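Local coordinates for protein LbaCas13a H328A (C2c2) (Lachnospiraceae bacterium NK4A179, PDB 5WLH) that binds a CRISPR guide RNA, here as pre-crRNA, and belongs to the Cas13a family of RNA-guided nucleases that cleave RNA, at residues A[911-915]-A[916-920]; A[920-923]-A[924-927]; A[967-970]-A[971-975]. All blocks are in the same frame, centred on the assembly; numbering follows the deposited sequence.

Interaction 1. Residues A[911-915]-A[916-920]; sequences RFLSP and AQANH. With nucleotides of chain B.
Ser914 and Gln917 form a capping box at the start of helix 915-941. Ser914 is the N-cap. Its OG lies between its own backbone N and carbonyl carbon, chi1 72°, and from there accepts a hydrogen bond from Gln917 N at 3.0 Å. The return bond closes the box: Ser914 N donates to Gln917 OE1 at 3.1 Å. That donor stands 17° out of the plane of the Gln917 amide carbonyl. Gln917 reaches back because its CG is anti to its carbonyl carbon, chi1 -73°, and the chain runs extended beyond CG. Gln917 CG passes Ser914 OG at 3.1 Å. Ser914 O also accepts a hydrogen bond from Ala918 N.

Leu913 packs on the same turn. Its side chain crosses that of Gln917 at about a right angle, CB to CB at 3.8 Å. Its CD1 lies against Ala918 CA at the same separation. Pro915 opens the helix, and its O accepts a hydrogen bond from Asn919 N.

The other flank meets the guide RNA. The Asn919 amide lies over one face of the U35 base of chain B, near its C5-C6 side and roughly parallel to it, with Asn919 ND2 3.5 Å from C5. The CB of Ala916 is 3.8 Å from O2 of the same base. Helices 1039-1047 and 1106-1145 touch this turn.

The first-turn amide of Gln917 would otherwise lack a helical acceptor, and the serine hydroxyl supplies one. Serine and glutamine thus each satisfy a backbone N-H of the other in a buried setting, which probably helps hold the helix start, beside the RNA, in place.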
ATOM      1  N   ARG A 911       2.873   4.051  22.764  1.00 21.97           N
ATOM      2  CA  ARG A 911       3.576   3.405  23.864  1.00 23.00           C
ATOM      3  C   ARG A 911       3.146   1.956  24.035  1.00 20.94           C
ATOM      4  O   ARG A 911       3.924   1.143  24.542  1.00 22.06           O
ATOM      5  CB  ARG A 911       3.344   4.192  25.160  1.00 22.31           C
ATOM      6  CG  ARG A 911       4.237   3.764  26.315  1.00 24.18           C
ATOM      7  CD  ARG A 911       5.699   4.043  26.053  1.00 23.64           C
ATOM      8  NE  ARG A 911       6.493   3.679  27.227  1.00 25.54           N
ATOM      9  CZ  ARG A 911       7.010   2.469  27.447  1.00 28.14           C
ATOM     10  NH1 ARG A 911       6.851   1.483  26.567  1.00 25.70           N
ATOM     11  NH2 ARG A 911       7.699   2.248  28.554  1.00 27.86           N
ATOM     12  N   PHE A 912       1.918   1.616  23.637  1.00 20.78           N
ATOM     13  CA  PHE A 912       1.408   0.258  23.775  1.00 19.44           C
ATOM     14  C   PHE A 912       1.677  -0.602  22.548  1.00 24.02           C
ATOM     15  O   PHE A 912       1.102  -1.686  22.430  1.00 26.97           O
ATOM     16  CB  PHE A 912      -0.088   0.293  24.085  1.00 20.33           C
ATOM     17  CG  PHE A 912      -0.365   0.361  25.552  1.00 24.06           C
ATOM     18  CD1 PHE A 912      -0.359  -0.792  26.318  1.00 25.24           C
ATOM     19  CD2 PHE A 912      -0.538   1.582  26.177  1.00 27.91           C
ATOM     20  CE1 PHE A 912      -0.565  -0.734  27.671  1.00 25.34           C
ATOM     21  CE2 PHE A 912      -0.751   1.652  27.543  1.00 29.85           C
ATOM     22  CZ  PHE A 912      -0.759   0.491  28.291  1.00 27.95           C
ATOM     23  N   LEU A 913       2.541  -0.152  21.645  1.00 21.52           N
ATOM     24  CA  LEU A 913       2.892  -0.948  20.476  1.00 19.08           C
ATOM     25  C   LEU A 913       4.128  -1.791  20.752  1.00 22.97           C
ATOM     26  O   LEU A 913       4.873  -1.542  21.689  1.00 24.63           O
ATOM     27  CB  LEU A 913       3.154  -0.040  19.278  1.00 20.51           C
ATOM     28  CG  LEU A 913       2.005   0.854  18.831  1.00 24.80           C
ATOM     29  CD1 LEU A 913       2.482   1.756  17.695  1.00 17.62           C
ATOM     30  CD2 LEU A 913       0.809  -0.025  18.403  1.00 21.31           C
ATOM     31  N   SER A 914       4.343  -2.807  19.915  1.00 23.10           N
ATOM     32  CA  SER A 914       5.650  -3.443  19.904  1.00 23.30           C
ATOM     33  C   SER A 914       6.687  -2.430  19.421  1.00 22.22           C
ATOM     34  O   SER A 914       6.336  -1.447  18.760  1.00 22.54           O
ATOM     35  CB  SER A 914       5.650  -4.664  18.983  1.00 22.61           C
ATOM     36  OG  SER A 914       5.612  -4.228  17.643  1.00 23.08           O
ATOM     37  N   PRO A 915       7.967  -2.646  19.748  1.00 22.15           N
ATOM     38  CA  PRO A 915       9.011  -1.741  19.231  1.00 24.29           C
ATOM     39  C   PRO A 915       8.995  -1.637  17.722  1.00 22.14           C
ATOM     40  O   PRO A 915       9.174  -0.544  17.178  1.00 21.54           O
ATOM     41  CB  PRO A 915      10.321  -2.376  19.721  1.00 26.28           C
ATOM     42  CG  PRO A 915       9.936  -3.244  20.868  1.00 25.90           C
ATOM     43  CD  PRO A 915       8.512  -3.676  20.652  1.00 20.88           C
ATOM     44  N   ALA A 916       8.794  -2.757  17.026  1.00 21.13           N
ATOM     45  CA  ALA A 916       8.771  -2.710  15.571  1.00 24.34           C
ATOM     46  C   ALA A 916       7.584  -1.906  15.078  1.00 19.95           C
ATOM     47  O   ALA A 916       7.691  -1.170  14.095  1.00 19.53           O
ATOM     48  CB  ALA A 916       8.725  -4.122  14.996  1.00 25.72           C
ATOM     49  N   GLN A 917       6.435  -2.058  15.735  1.00 20.97           N
ATOM     50  CA  GLN A 917       5.264  -1.298  15.333  1.00 20.36           C
ATOM     51  C   GLN A 917       5.455   0.181  15.607  1.00 17.56           C
ATOM     52  O   GLN A 917       5.110   1.015  14.768  1.00 19.64           O
ATOM     53  CB  GLN A 917       4.024  -1.803  16.058  1.00 20.51           C
ATOM     54  CG  GLN A 917       3.581  -3.137  15.524  1.00 22.31           C
ATOM     55  CD  GLN A 917       2.460  -3.677  16.326  1.00 23.98           C
ATOM     56  OE1 GLN A 917       2.389  -3.453  17.544  1.00 22.30           O
ATOM     57  NE2 GLN A 917       1.550  -4.374  15.659  1.00 29.88           N
ATOM     58  N   ALA A 918       6.019   0.529  16.767  1.00 18.36           N
ATOM     59  CA  ALA A 918       6.234   1.945  17.049  1.00 22.12           C
ATOM     60  C   ALA A 918       7.199   2.540  16.033  1.00 21.40           C
ATOM     61  O   ALA A 918       7.014   3.678  15.577  1.00 19.66           O
ATOM     62  CB  ALA A 918       6.768   2.130  18.476  1.00 20.51           C
ATOM     63  N   ASN A 919       8.230   1.774  15.661  1.00 21.59           N
ATOM     64  CA  ASN A 919       9.162   2.240  14.639  1.00 18.00           C
ATOM     65  C   ASN A 919       8.446   2.469  13.318  1.00 16.91           C
ATOM     66  O   ASN A 919       8.689   3.471  12.630  1.00 18.35           O
ATOM     67  CB  ASN A 919      10.298   1.218  14.462  1.00 22.51           C
ATOM     68  CG  ASN A 919      11.269   1.608  13.349  1.00 34.51           C
ATOM     69  OD1 ASN A 919      12.055   2.523  13.518  1.00 35.12           O
ATOM     70  ND2 ASN A 919      11.213   0.902  12.207  1.00 35.18           N
ATOM     71  N   HIS A 920       7.582   1.533  12.934  1.00 17.34           N
ATOM     72  CA  HIS A 920       6.787   1.709  11.719  1.00 19.97           C
ATOM     73  C   HIS A 920       5.890   2.942  11.811  1.00 19.10           C
ATOM     74  O   HIS A 920       5.771   3.709  10.847  1.00 18.65           O
ATOM     75  CB  HIS A 920       5.916   0.475  11.471  1.00 23.93           C
ATOM     76  CG  HIS A 920       6.649  -0.718  10.945  1.00 28.37           C
ATOM     77  ND1 HIS A 920       7.679  -0.625  10.034  1.00 30.91           N
ATOM     78  CD2 HIS A 920       6.463  -2.043  11.168  1.00 29.95           C
ATOM     79  CE1 HIS A 920       8.117  -1.836   9.740  1.00 35.43           C
ATOM     80  NE2 HIS A 920       7.394  -2.715  10.411  1.00 34.91           N
TER
ATOM     81  P     U B  35      16.266   2.739  14.852  1.00 26.88           P
ATOM     82  OP1   U B  35      15.306   3.712  14.284  1.00 27.89           O
ATOM     83  OP2   U B  35      17.367   3.355  15.632  1.00 29.32           O
ATOM     84  O5'   U B  35      15.528   1.673  15.759  1.00 23.09           O
ATOM     85  C5'   U B  35      15.134   1.972  17.079  1.00 22.91           C
ATOM     86  C4'   U B  35      14.570   0.738  17.718  1.00 24.40           C
ATOM     87  O4'   U B  35      13.388   0.317  16.998  1.00 25.77           O
ATOM     88  C3'   U B  35      15.483  -0.471  17.657  1.00 23.58           C
ATOM     89  O3'   U B  35      16.441  -0.428  18.690  1.00 26.39           O
ATOM     90  C2'   U B  35      14.512  -1.637  17.768  1.00 24.15           C
ATOM     91  O2'   U B  35      14.186  -1.892  19.123  1.00 26.17           O
ATOM     92  C1'   U B  35      13.270  -1.086  17.045  1.00 25.19           C
ATOM     93  N1    U B  35      13.183  -1.599  15.661  1.00 24.76           N
ATOM     94  C2    U B  35      12.616  -2.844  15.520  1.00 27.72           C
ATOM     95  O2    U B  35      12.174  -3.483  16.456  1.00 28.28           O
ATOM     96  N3    U B  35      12.563  -3.307  14.237  1.00 28.35           N
ATOM     97  C4    U B  35      13.036  -2.674  13.108  1.00 29.69           C
ATOM     98  O4    U B  35      12.923  -3.254  12.028  1.00 26.59           O
ATOM     99  C5    U B  35      13.622  -1.391  13.334  1.00 25.20           C
ATOM    100  C6    U B  35      13.675  -0.902  14.578  1.00 23.61           C
TER

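Interaction 2. Residues A[920-923]-A[924-927]; sequences HMLG and FLHS
Leu922 and His926, one helical turn apart, make the tight part of this contact. The imidazole of His926 stands over the backbone of Leu922. Leu922 O lies 3.3 Å from the ring plane, over its centre. Leu922 CD1 approaches His926 NE2 at 3.5 Å, and CG lies nearly as close to CE1. The histidine ring takes this place because its CG is anti to its carbonyl carbon, chi1 -63°, which turns it back along the helix. His926 N donates to the same Leu922 O at 3.0 Å. Leu922 CD1 also packs loosely on Leu925 CD2 at 4.4 Å.

The other side is more open. His920, Gly923, Phe924 and Ser927 are all partly exposed. The Phe924 ring leans back along the helix, its CD2 3.3 Å from His920 O. Ser927 packs on an adenine base of the bound RNA.

His926 NE2 has a weak hydrogen bond to Asp964 OD2. With alanine in place of His926, the Asp964 carboxylate would probably lose this weak partner, and a gap would open beside Leu922.

Within helix 915-941 this turn lies between several neighbours. Helix 960-974 packs on Leu922 and Leu925, helix 901-911 on Met921, and helix 486-517 on His920 and Phe924.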
ATOM      1  N   HIS A 920       7.582   1.533  12.934  1.00 17.34           N
ATOM      2  CA  HIS A 920       6.787   1.709  11.719  1.00 19.97           C
ATOM      3  C   HIS A 920       5.890   2.942  11.811  1.00 19.10           C
ATOM      4  O   HIS A 920       5.771   3.709  10.847  1.00 18.65           O
ATOM      5  CB  HIS A 920       5.916   0.475  11.471  1.00 23.93           C
ATOM      6  CG  HIS A 920       6.649  -0.718  10.945  1.00 28.37           C
ATOM      7  ND1 HIS A 920       7.679  -0.625  10.034  1.00 30.91           N
ATOM      8  CD2 HIS A 920       6.463  -2.043  11.168  1.00 29.95           C
ATOM      9  CE1 HIS A 920       8.117  -1.836   9.740  1.00 35.43           C
ATOM     10  NE2 HIS A 920       7.394  -2.715  10.411  1.00 34.91           N
ATOM     11  N   MET A 921       5.223   3.129  12.952  1.00 22.39           N
ATOM     12  CA  MET A 921       4.397   4.315  13.144  1.00 18.74           C
ATOM     13  C   MET A 921       5.219   5.583  12.985  1.00 20.45           C
ATOM     14  O   MET A 921       4.799   6.519  12.308  1.00 21.33           O
ATOM     15  CB  MET A 921       3.733   4.284  14.525  1.00 20.83           C
ATOM     16  CG  MET A 921       2.746   5.413  14.764  1.00 26.10           C
ATOM     17  SD  MET A 921       2.065   5.195  16.431  1.00 28.37           S
ATOM     18  CE  MET A 921       0.519   6.088  16.309  1.00 30.50           C
ATOM     19  N   LEU A 922       6.416   5.612  13.567  1.00 20.38           N
ATOM     20  CA  LEU A 922       7.285   6.767  13.393  1.00 19.25           C
ATOM     21  C   LEU A 922       7.632   6.970  11.923  1.00 17.74           C
ATOM     22  O   LEU A 922       7.643   8.109  11.433  1.00 20.39           O
ATOM     23  CB  LEU A 922       8.549   6.584  14.228  1.00 21.40           C
ATOM     24  CG  LEU A 922       9.468   7.784  14.368  1.00 23.31           C
ATOM     25  CD1 LEU A 922       8.671   9.037  14.775  1.00 22.99           C
ATOM     26  CD2 LEU A 922      10.538   7.442  15.403  1.00 26.95           C
ATOM     27  N   GLY A 923       7.900   5.882  11.207  1.00 18.96           N
ATOM     28  CA  GLY A 923       8.206   5.986   9.791  1.00 20.19           C
ATOM     29  C   GLY A 923       7.043   6.547   8.984  1.00 17.06           C
ATOM     30  O   GLY A 923       7.242   7.314   8.047  1.00 20.35           O
ATOM     31  N   PHE A 924       5.809   6.177   9.350  1.00 18.90           N
ATOM     32  CA  PHE A 924       4.645   6.711   8.651  1.00 19.37           C
ATOM     33  C   PHE A 924       4.496   8.208   8.911  1.00 19.78           C
ATOM     34  O   PHE A 924       4.093   8.970   8.025  1.00 18.60           O
ATOM     35  CB  PHE A 924       3.387   5.966   9.096  1.00 19.04           C
ATOM     36  CG  PHE A 924       3.213   4.621   8.427  1.00 18.55           C
ATOM     37  CD1 PHE A 924       3.321   4.510   7.057  1.00 20.64           C
ATOM     38  CD2 PHE A 924       2.939   3.481   9.177  1.00 21.82           C
ATOM     39  CE1 PHE A 924       3.171   3.255   6.434  1.00 24.66           C
ATOM     40  CE2 PHE A 924       2.780   2.243   8.558  1.00 21.42           C
ATOM     41  CZ  PHE A 924       2.883   2.146   7.196  1.00 23.46           C
ATOM     42  N   LEU A 925       4.778   8.637  10.135  1.00 19.64           N
ATOM     43  CA  LEU A 925       4.768  10.064  10.420  1.00 20.49           C
ATOM     44  C   LEU A 925       5.782  10.786   9.549  1.00 19.70           C
ATOM     45  O   LEU A 925       5.485  11.840   8.975  1.00 17.58           O
ATOM     46  CB  LEU A 925       5.058  10.308  11.890  1.00 18.95           C
ATOM     47  CG  LEU A 925       5.009  11.793  12.251  1.00 21.53           C
ATOM     48  CD1 LEU A 925       3.561  12.243  12.245  1.00 22.46           C
ATOM     49  CD2 LEU A 925       5.643  12.019  13.633  1.00 23.64           C
ATOM     50  N   HIS A 926       7.000  10.240   9.461  1.00 17.65           N
ATOM     51  CA  HIS A 926       8.021  10.850   8.613  1.00 20.90           C
ATOM     52  C   HIS A 926       7.577  10.929   7.164  1.00 23.26           C
ATOM     53  O   HIS A 926       7.819  11.940   6.483  1.00 18.25           O
ATOM     54  CB  HIS A 926       9.303  10.045   8.675  1.00 20.42           C
ATOM     55  CG  HIS A 926       9.917  10.002  10.029  1.00 19.03           C
ATOM     56  ND1 HIS A 926      10.846   9.048  10.380  1.00 22.94           N
ATOM     57  CD2 HIS A 926       9.743  10.787  11.118  1.00 18.22           C
ATOM     58  CE1 HIS A 926      11.222   9.248  11.631  1.00 24.72           C
ATOM     59  NE2 HIS A 926      10.570  10.293  12.101  1.00 21.19           N
ATOM     60  N   SER A 927       6.986   9.844   6.662  1.00 21.22           N
ATOM     61  CA  SER A 927       6.547   9.806   5.274  1.00 21.60           C
ATOM     62  C   SER A 927       5.446  10.825   5.038  1.00 19.47           C
ATOM     63  O   SER A 927       5.422  11.502   4.002  1.00 18.82           O
ATOM     64  CB  SER A 927       6.074   8.391   4.913  1.00 19.34           C
ATOM     65  OG  SER A 927       7.173   7.489   4.894  1.00 22.60           O
TER

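Interaction 3. Residues A[967-970]-A[971-975]; sequences IDLS and VKLCG. With nucleotides of chain B.
Asp968 and Lys972 form an i to i+4 salt bridge on the last turns of helix 960-974. The two side chains approach at a slant. The lysine chain, extended beyond CG, runs back past Asp968 O to bring NZ to Asp968 OD2 at 2.6 Å. It meets the syn lone pair of that oxygen. The carboxylate is placed for this by its first torsion, which sets CG anti to the backbone N, chi1 174°.

A second pair, Leu969 and Leu973, repeats the spacing with apolar groups. Leu969 CD2 touches Leu973 CD1 at 3.9 Å, and helices 621-632 and 635-645 pack against this pair. Ser970 OG is hydrogen-bonded to Ser910 OG of helix 901-911.

Val971 faces the guide RNA. Its two methyls part ways: CG2 lies over Ile967 O at 3.4 Å, while CG1 diverges from it. The helix ends at Cys974. Gly975 is the first residue beyond it, and a CB there would crowd O2' of U35 of chain B. Gly975 O is hydrogen-bonded to Arg1039 and lies 3.1 Å from N6 of A36 of chain B. Val971 CG1 comes within 3.3 Å of O4' of U35 of chain B.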
ATOM      1  N   ILE A 967       6.521   9.651  19.840  1.00 22.05           N
ATOM      2  CA  ILE A 967       6.573   8.297  19.297  1.00 18.08           C
ATOM      3  C   ILE A 967       7.972   7.726  19.446  1.00 20.15           C
ATOM      4  O   ILE A 967       8.142   6.558  19.803  1.00 20.62           O
ATOM      5  CB  ILE A 967       6.121   8.270  17.831  1.00 17.40           C
ATOM      6  CG1 ILE A 967       4.698   8.798  17.693  1.00 22.31           C
ATOM      7  CG2 ILE A 967       6.182   6.819  17.303  1.00 21.87           C
ATOM      8  CD1 ILE A 967       4.186   8.747  16.253  1.00 23.51           C
ATOM      9  N   ASP A 968       8.992   8.545  19.165  1.00 21.94           N
ATOM     10  CA  ASP A 968      10.377   8.110  19.310  1.00 21.24           C
ATOM     11  C   ASP A 968      10.664   7.661  20.737  1.00 23.78           C
ATOM     12  O   ASP A 968      11.369   6.661  20.955  1.00 23.83           O
ATOM     13  CB  ASP A 968      11.315   9.240  18.890  1.00 25.32           C
ATOM     14  CG  ASP A 968      12.778   8.917  19.158  1.00 30.82           C
ATOM     15  OD1 ASP A 968      13.413   8.281  18.298  1.00 29.46           O
ATOM     16  OD2 ASP A 968      13.284   9.292  20.242  1.00 30.14           O
ATOM     17  N   LEU A 969      10.105   8.374  21.722  1.00 23.35           N
ATOM     18  CA  LEU A 969      10.236   7.942  23.110  1.00 23.37           C
ATOM     19  C   LEU A 969       9.640   6.555  23.290  1.00 22.23           C
ATOM     20  O   LEU A 969      10.255   5.684  23.913  1.00 22.05           O
ATOM     21  CB  LEU A 969       9.580   8.964  24.050  1.00 21.97           C
ATOM     22  CG  LEU A 969       9.449   8.537  25.516  1.00 25.42           C
ATOM     23  CD1 LEU A 969       9.754   9.692  26.478  1.00 26.90           C
ATOM     24  CD2 LEU A 969       8.052   7.960  25.806  1.00 26.60           C
ATOM     25  N   SER A 970       8.478   6.304  22.675  1.00 20.80           N
ATOM     26  CA  SER A 970       7.873   4.980  22.737  1.00 22.05           C
ATOM     27  C   SER A 970       8.733   3.927  22.045  1.00 21.69           C
ATOM     28  O   SER A 970       8.921   2.826  22.578  1.00 23.06           O
ATOM     29  CB  SER A 970       6.470   5.022  22.122  1.00 22.21           C
ATOM     30  OG  SER A 970       5.586   5.688  22.994  1.00 23.17           O
ATOM     31  N   VAL A 971       9.262   4.233  20.857  1.00 21.85           N
ATOM     32  CA  VAL A 971      10.116   3.260  20.170  1.00 22.90           C
ATOM     33  C   VAL A 971      11.206   2.770  21.113  1.00 23.68           C
ATOM     34  O   VAL A 971      11.423   1.566  21.285  1.00 23.67           O
ATOM     35  CB  VAL A 971      10.731   3.871  18.896  1.00 22.32           C
ATOM     36  CG1 VAL A 971      11.779   2.916  18.290  1.00 20.86           C
ATOM     37  CG2 VAL A 971       9.664   4.194  17.872  1.00 18.66           C
ATOM     38  N   LYS A 972      11.889   3.715  21.754  1.00 21.17           N
ATOM     39  CA  LYS A 972      13.021   3.383  22.613  1.00 24.99           C
ATOM     40  C   LYS A 972      12.566   2.624  23.850  1.00 28.62           C
ATOM     41  O   LYS A 972      13.148   1.591  24.212  1.00 27.38           O
ATOM     42  CB  LYS A 972      13.756   4.672  22.996  1.00 24.21           C
ATOM     43  CG  LYS A 972      14.568   5.264  21.834  1.00 25.29           C
ATOM     44  CD  LYS A 972      14.735   6.758  21.959  1.00 26.95           C
ATOM     45  CE  LYS A 972      15.789   7.304  20.993  1.00 26.88           C
ATOM     46  NZ  LYS A 972      15.747   8.813  20.917  1.00 28.09           N
ATOM     47  N   LEU A 973      11.495   3.097  24.494  1.00 25.60           N
ATOM     48  CA  LEU A 973      11.066   2.484  25.744  1.00 25.36           C
ATOM     49  C   LEU A 973      10.312   1.168  25.527  1.00 26.01           C
ATOM     50  O   LEU A 973      10.386   0.275  26.378  1.00 25.24           O
ATOM     51  CB  LEU A 973      10.219   3.481  26.536  1.00 27.25           C
ATOM     52  CG  LEU A 973      10.974   4.720  27.064  1.00 25.60           C
ATOM     53  CD1 LEU A 973      10.127   5.519  28.020  1.00 25.62           C
ATOM     54  CD2 LEU A 973      12.274   4.301  27.771  1.00 25.18           C
ATOM     55  N   CYS A 974       9.596   1.011  24.409  1.00 23.52           N
ATOM     56  CA  CYS A 974       8.955  -0.275  24.138  1.00 25.70           C
ATOM     57  C   CYS A 974       9.980  -1.390  24.032  1.00 24.27           C
ATOM     58  O   CYS A 974       9.693  -2.535  24.399  1.00 28.27           O
ATOM     59  CB  CYS A 974       8.124  -0.201  22.856  1.00 24.46           C
ATOM     60  SG  CYS A 974       6.664   0.856  23.086  1.00 25.86           S
ATOM     61  N   GLY A 975      11.169  -1.076  23.545  1.00 25.03           N
ATOM     62  CA  GLY A 975      12.223  -2.061  23.424  1.00 25.90           C
ATOM     63  C   GLY A 975      13.125  -2.162  24.635  1.00 26.05           C
ATOM     64  O   GLY A 975      14.128  -2.887  24.586  1.00 29.57           O
TER
ATOM     65  P     A B  36      17.989  -0.638  18.360  1.00 27.22           P
ATOM     66  OP1   A B  36      18.676  -0.417  19.653  1.00 29.51           O
ATOM     67  OP2   A B  36      18.387   0.120  17.155  1.00 30.02           O
ATOM     68  O5'   A B  36      18.059  -2.168  17.969  1.00 30.66           O
ATOM     69  C5'   A B  36      19.307  -2.781  17.698  1.00 33.38           C
ATOM     70  C4'   A B  36      19.412  -4.109  18.396  1.00 32.28           C
ATOM     71  O4'   A B  36      19.325  -3.925  19.834  1.00 34.17           O
ATOM     72  C3'   A B  36      18.336  -5.115  18.049  1.00 36.36           C
ATOM     73  O3'   A B  36      18.927  -6.394  18.279  1.00 41.75           O
ATOM     74  C2'   A B  36      17.283  -4.833  19.124  1.00 34.23           C
ATOM     75  O2'   A B  36      16.349  -5.867  19.329  1.00 34.76           O
ATOM     76  C1'   A B  36      18.180  -4.607  20.337  1.00 33.07           C
ATOM     77  N9    A B  36      17.649  -3.766  21.403  1.00 33.56           N
ATOM     78  C8    A B  36      16.918  -2.604  21.330  1.00 29.14           C
ATOM     79  N7    A B  36      16.688  -2.066  22.506  1.00 33.32           N
ATOM     80  C5    A B  36      17.338  -2.912  23.401  1.00 39.16           C
ATOM     81  C6    A B  36      17.481  -2.897  24.803  1.00 39.93           C
ATOM     82  N6    A B  36      16.946  -1.955  25.588  1.00 39.89           N
ATOM     83  N1    A B  36      18.195  -3.896  25.377  1.00 40.02           N
ATOM     84  C2    A B  36      18.732  -4.838  24.596  1.00 39.64           C
ATOM     85  N3    A B  36      18.669  -4.952  23.271  1.00 42.65           N
ATOM     86  C4    A B  36      17.948  -3.949  22.732  1.00 37.40           C
ATOM     87  P     U B  35      16.266   2.739  14.852  1.00 26.88           P
ATOM     88  OP1   U B  35      15.306   3.712  14.284  1.00 27.89           O
ATOM     89  OP2   U B  35      17.367   3.355  15.632  1.00 29.32           O
ATOM     90  O5'   U B  35      15.528   1.673  15.759  1.00 23.09           O
ATOM     91  C5'   U B  35      15.134   1.972  17.079  1.00 22.91           C
ATOM     92  C4'   U B  35      14.570   0.738  17.718  1.00 24.40           C
ATOM     93  O4'   U B  35      13.388   0.317  16.998  1.00 25.77           O
ATOM     94  C3'   U B  35      15.483  -0.471  17.657  1.00 23.58           C
ATOM     95  O3'   U B  35      16.441  -0.428  18.690  1.00 26.39           O
ATOM     96  C2'   U B  35      14.512  -1.637  17.768  1.00 24.15           C
ATOM     97  O2'   U B  35      14.186  -1.892  19.123  1.00 26.17           O
ATOM     98  C1'   U B  35      13.270  -1.086  17.045  1.00 25.19           C
ATOM     99  N1    U B  35      13.183  -1.599  15.661  1.00 24.76           N
ATOM    100  C2    U B  35      12.616  -2.844  15.520  1.00 27.72           C
ATOM    101  O2    U B  35      12.174  -3.483  16.456  1.00 28.28           O
ATOM    102  N3    U B  35      12.563  -3.307  14.237  1.00 28.35           N
ATOM    103  C4    U B  35      13.036  -2.674  13.108  1.00 29.69           C
ATOM    104  O4    U B  35      12.923  -3.254  12.028  1.00 26.59           O
ATOM    105  C5    U B  35      13.622  -1.391  13.334  1.00 25.20           C
ATOM    106  C6    U B  35      13.675  -0.902  14.578  1.00 23.61           C
TER

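In the fold
Along the chain, interaction 1 comes first, where the short loop after helix 901-911 turns into helix 915-941. Interaction 2 follows on that helix, sharing His920 with interaction 1. Interaction 3 lies later, at the C-terminal end of helix 960-974. Each contact is local, and none nests within or crosses another. They meet in space. Leu913 packs on Met921 between interactions 1 and 2. Arg911 lies against Ser970 and Leu973, joining interactions 1 and 3. Leu922 and Met921 pack on Ile967, joining interactions 2 and 3. Interaction 1 closes the loop between helices 901-911 and 915-941, and the packing ties these two helices to helix 960-974. Interactions 1 and 3 both border U35 of the guide RNA, chain B.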